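Local coordinates for erythrocyte membrane protein 1 (Plasmodium falciparum, PDB 6S8T) that binds the host receptor ICAM-1 through the DBLbeta domain of this malaria-parasite PfEMP1 protein, the part present here, at residues 335-338 against 339-343; 252-255 against 256-259. All coordinates share one frame; numbering follows the deposited sequence. Where two conformers were deposited one is given.

How the interactions relate
Both interactions are local contacts along single helices. Interaction 2 comes first in the chain, on helix 246-268 of the Duffy binding domain, and is buried. Interaction 1 opens helix 335-372 and is partly buried. The two lie on opposite sides of the chain's centre, with their own centres about 56 Å apart. Their nearest atoms are about 42 Å apart, so they do not touch. Interaction 1 is the more peripheral, its centre about 38 Å from the chain's centre against about 19 Å for interaction 2. They also differ in backbone. Interaction 1 keeps a regular helical ladder tied down by disulfides, whereas interaction 2 lies at a kink that one water bridges.

Interaction 1 of 2, residues 335-338 against 339-343; sequences VNCT and SCEQA
Glu-341 runs back along the helix to Cys-337, one turn earlier. Its CB and CG pass the carbonyl oxygen of Cys-337; Glu-341 CG is 3.5 Å from Cys-337 O. CG stands beside the backbone N (chi1 -73°), and the extended chain beyond it carries the carboxylate to the sulfur. Glu-341 CD is 3.9 Å from Cys-337 SG, and both carboxylate oxygens lie slightly farther from the sulfur. That sulfur forms a disulfide with Cys-468, which Glu-341 also touches. In the backbone, Glu-341 N donates to Cys-337 O at 2.9 Å. Gln-342 repeats the pattern on Thr-338. The two side chains lie alongside each other, pointing the same way, and Gln-342 NE2 is 3.9 Å from Thr-338 CG2. The hydroxyl of Thr-338 instead bonds to the carbonyl of Asp-334. Ser-339 OG folds back over the preceding turn, 3.1 Å from the O atoms of both Val-335 and Asn-336. Which carbonyl takes the proton is not settled, and Gln-319 is a further, weak partner. Cys-340 forms a disulfide with Cys-320, and Ala-343 packs on helix 293-319. The i to i+4 ladder is that of a regular alpha-helix, here the disulfide-pinned start of a long helix with a predicted coiled coil.

Interaction 2 of 2, residues 252-255 against 256-259; sequences WWEA and NRHQ
Arg-257 lays its CB over one face of the Trp-253 indole. Arg-257 CB sits 3.8 Å from the centroid of the Trp-253 five-membered ring, 18° off the ring normal, in a CH-pi contact. Trp-253 has CG anti to its own N (chi1 -179°), which swings the indole along the helix to meet this CB. Arg-257 CG lies between the backbone N and the carbonyl carbon (chi1 61°). The chain then bends at chi3, and the guanidinium runs alongside the Glu-254 carboxylate with the planes nearly parallel. Glu-254 OE2 is 4.6 Å from Arg-257 NE, beyond a salt bridge and well out of the guanidinium plane. Their firmer partners are Tyr-290 for Glu-254 and Asp-289 for Arg-257. The Asp-289 carboxylate holds both residues of the CH-pi pair, Arg-257 through OD1 and Trp-253 NE1 through OD2. The contact lies at a kink in helix 246-268 of the largely helical Duffy binding domain. The backbone N of His-258 and that of Gln-259 lack a bond to the turn before. Water 1 bridges here: it donates to Glu-254 O at 2.9 Å and weakly accepts from His-258 N. Asn-256 places ND2 over one face of Trp-252, with Asn-256 ND2 3.4 Å from Trp-252 CE2, and ND2 also bonds weakly to Trp-252 O. The Asn-256 amide is anchored to the loop at Leu-39 and Ala-41, and the Trp-252 ring packs against helix 137-163.

Interaction 1 of 2, residues 335-338 against 339-343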
loop_
_atom_site.group_PDB
_atom_site.type_symbol
_atom_site.label_atom_id
_atom_site.label_comp_id
_atom_site.label_asym_id
_atom_site.label_seq_id
_atom_site.Cartn_x
_atom_site.Cartn_y
_atom_site.Cartn_z
ATOM N N VAL A 335 -1.121 44.180 7.823
ATOM C CA VAL A 335 -0.445 43.056 7.180
ATOM C C VAL A 335 -0.693 41.746 7.926
ATOM O O VAL A 335 -0.681 40.671 7.314
ATOM C CB VAL A 335 1.060 43.355 7.040
ATOM C CG1 VAL A 335 1.721 43.477 8.409
ATOM C CG2 VAL A 335 1.750 42.292 6.191
ATOM N N ASN A 336 -0.926 41.802 9.240
ATOM C CA ASN A 336 -1.175 40.576 9.993
ATOM C C ASN A 336 -2.527 39.972 9.636
ATOM O O ASN A 336 -2.660 38.745 9.547
ATOM C CB ASN A 336 -1.087 40.848 11.495
ATOM C CG ASN A 336 0.325 41.167 11.948
ATOM O OD1 ASN A 336 1.193 41.487 11.135
ATOM N ND2 ASN A 336 0.561 41.083 13.252
ATOM N N CYS A 337 -3.543 40.815 9.431
ATOM C CA CYS A 337 -4.836 40.308 8.982
ATOM C C CYS A 337 -4.761 39.806 7.546
ATOM O O CYS A 337 -5.372 38.786 7.204
ATOM C CB CYS A 337 -5.903 41.396 9.122
ATOM S SG CYS A 337 -7.468 41.045 8.280
ATOM N N THR A 338 -4.005 40.503 6.694
ATOM C CA THR A 338 -3.875 40.082 5.303
ATOM C C THR A 338 -3.180 38.731 5.198
ATOM O O THR A 338 -3.624 37.851 4.450
ATOM C CB THR A 338 -3.114 41.142 4.506
ATOM O OG1 THR A 338 -3.826 42.383 4.560
ATOM C CG2 THR A 338 -2.963 40.717 3.054
ATOM N N SER A 339 -2.089 38.541 5.945
ATOM C CA SER A 339 -1.397 37.256 5.911
ATOM C C SER A 339 -2.241 36.147 6.528
ATOM O O SER A 339 -2.084 34.976 6.165
ATOM C CB SER A 339 -0.050 37.357 6.627
ATOM O OG SER A 339 -0.223 37.653 8.001
ATOM N N CYS A 340 -3.137 36.491 7.455
ATOM C CA CYS A 340 -4.014 35.477 8.031
ATOM C C CYS A 340 -5.102 35.066 7.046
ATOM O O CYS A 340 -5.395 33.873 6.902
ATOM C CB CYS A 340 -4.625 35.986 9.338
ATOM S SG CYS A 340 -5.944 34.939 10.011
ATOM N N GLU A 341 -5.704 36.036 6.351
ATOM C CA GLU A 341 -6.740 35.704 5.377
ATOM C C GLU A 341 -6.165 34.919 4.205
ATOM O O GLU A 341 -6.815 34.002 3.687
ATOM C CB GLU A 341 -7.433 36.976 4.890
ATOM C CG GLU A 341 -8.371 37.596 5.917
ATOM C CD GLU A 341 -9.033 38.868 5.419
ATOM O OE1 GLU A 341 -8.412 39.585 4.606
ATOM O OE2 GLU A 341 -10.178 39.148 5.836
ATOM N N GLN A 342 -4.948 35.256 3.774
ATOM C CA GLN A 342 -4.307 34.482 2.715
ATOM C C GLN A 342 -3.964 33.074 3.182
ATOM O O GLN A 342 -4.000 32.131 2.383
ATOM C CB GLN A 342 -3.054 35.202 2.220
ATOM C CG GLN A 342 -3.337 36.512 1.501
ATOM C CD GLN A 342 -2.071 37.230 1.074
ATOM O OE1 GLN A 342 -0.972 36.896 1.521
ATOM N NE2 GLN A 342 -2.218 38.221 0.201
ATOM N N ALA A 343 -3.636 32.905 4.465
ATOM C CA ALA A 343 -3.366 31.569 4.981
ATOM C C ALA A 343 -4.634 30.726 5.050
ATOM O O ALA A 343 -4.576 29.510 4.833
ATOM C CB ALA A 343 -2.707 31.655 6.358
#

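Interaction 2 of 2, residues 252-255 against 256-259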
loop_
_atom_site.group_PDB
_atom_site.type_symbol
_atom_site.label_atom_id
_atom_site.label_comp_id
_atom_site.label_asym_id
_atom_site.label_seq_id
_atom_site.Cartn_x
_atom_site.Cartn_y
_atom_site.Cartn_z
ATOM N N TRP A 252 3.401 -20.058 -5.325
ATOM C CA TRP A 252 4.803 -19.646 -5.283
ATOM C C TRP A 252 5.025 -18.567 -4.232
ATOM O O TRP A 252 6.038 -18.579 -3.524
ATOM C CB TRP A 252 5.260 -19.153 -6.657
ATOM C CG TRP A 252 6.741 -18.854 -6.730
ATOM C CD1 TRP A 252 7.731 -19.704 -7.131
ATOM C CD2 TRP A 252 7.390 -17.621 -6.383
ATOM N NE1 TRP A 252 8.953 -19.077 -7.062
ATOM C CE2 TRP A 252 8.771 -17.798 -6.605
ATOM C CE3 TRP A 252 6.937 -16.386 -5.908
ATOM C CZ2 TRP A 252 9.702 -16.787 -6.367
ATOM C CZ3 TRP A 252 7.865 -15.382 -5.673
ATOM C CH2 TRP A 252 9.230 -15.591 -5.901
ATOM N N TRP A 253 4.086 -17.626 -4.108
ATOM C CA TRP A 253 4.216 -16.602 -3.080
ATOM C C TRP A 253 4.152 -17.212 -1.683
ATOM O O TRP A 253 4.956 -16.856 -0.812
ATOM C CB TRP A 253 3.140 -15.528 -3.259
ATOM C CG TRP A 253 3.239 -14.427 -2.248
ATOM C CD1 TRP A 253 2.388 -14.190 -1.204
ATOM C CD2 TRP A 253 4.262 -13.424 -2.165
ATOM N NE1 TRP A 253 2.813 -13.098 -0.485
ATOM C CE2 TRP A 253 3.961 -12.611 -1.054
ATOM C CE3 TRP A 253 5.399 -13.132 -2.926
ATOM C CZ2 TRP A 253 4.755 -11.526 -0.685
ATOM C CZ3 TRP A 253 6.190 -12.054 -2.556
ATOM C CH2 TRP A 253 5.862 -11.264 -1.448
ATOM N N GLU A 254 3.221 -18.148 -1.457
ATOM C CA GLU A 254 3.113 -18.793 -0.149
ATOM C C GLU A 254 4.394 -19.529 0.219
ATOM O O GLU A 254 4.783 -19.567 1.393
ATOM C CB GLU A 254 1.934 -19.767 -0.132
ATOM C CG GLU A 254 0.582 -19.094 -0.067
ATOM C CD GLU A 254 0.442 -18.222 1.160
ATOM O OE1 GLU A 254 0.715 -18.716 2.279
ATOM O OE2 GLU A 254 0.078 -17.035 1.001
ATOM N N ALA A 255 5.053 -20.132 -0.769
ATOM C CA ALA A 255 6.258 -20.906 -0.506
ATOM C C ALA A 255 7.459 -20.025 -0.179
ATOM O O ALA A 255 8.363 -20.467 0.539
ATOM C CB ALA A 255 6.577 -21.795 -1.709
ATOM N N ASN A 256 7.493 -18.788 -0.682
ATOM C CA ASN A 256 8.700 -17.972 -0.589
ATOM C C ASN A 256 8.475 -16.591 0.021
ATOM O O ASN A 256 9.405 -15.779 0.022
ATOM C CB ASN A 256 9.341 -17.814 -1.972
ATOM C CG ASN A 256 9.700 -19.142 -2.605
ATOM O OD1 ASN A 256 10.601 -19.841 -2.140
ATOM N ND2 ASN A 256 9.000 -19.495 -3.678
ATOM N N ARG A 257 7.279 -16.301 0.544
ATOM C CA ARG A 257 7.011 -14.959 1.054
ATOM C C ARG A 257 7.907 -14.609 2.235
ATOM O O ARG A 257 8.268 -13.438 2.411
ATOM C CB ARG A 257 5.539 -14.820 1.449
ATOM C CG ARG A 257 5.094 -15.774 2.543
ATOM C CD ARG A 257 3.580 -15.753 2.725
ATOM N NE ARG A 257 3.097 -14.498 3.291
ATOM C CZ ARG A 257 3.000 -14.259 4.596
ATOM N NH1 ARG A 257 3.359 -15.189 5.472
ATOM N NH2 ARG A 257 2.548 -13.091 5.027
ATOM N N HIS A 258 8.287 -15.598 3.051
ATOM C CA HIS A 258 9.103 -15.285 4.218
ATOM C C HIS A 258 10.526 -14.905 3.824
ATOM O O HIS A 258 11.106 -13.980 4.404
ATOM C CB HIS A 258 9.134 -16.450 5.200
ATOM C CG HIS A 258 10.080 -16.222 6.334
ATOM N ND1 HIS A 258 9.819 -15.324 7.347
ATOM C CD2 HIS A 258 11.312 -16.725 6.586
ATOM C CE1 HIS A 258 10.837 -15.305 8.189
ATOM N NE2 HIS A 258 11.757 -16.144 7.748
ATOM N N GLN A 259 11.118 -15.620 2.863
ATOM C CA GLN A 259 12.456 -15.260 2.403
ATOM C C GLN A 259 12.474 -13.876 1.775
ATOM O O GLN A 259 13.509 -13.200 1.788
ATOM C CB GLN A 259 12.974 -16.300 1.409
ATOM C CG GLN A 259 13.270 -17.654 2.025
ATOM C CD GLN A 259 13.741 -18.667 1.001
ATOM O OE1 GLN A 259 12.932 -19.331 0.351
ATOM N NE2 GLN A 259 15.056 -18.792 0.850
HETATM O O HOH W 1 6.711 -18.560 3.344
#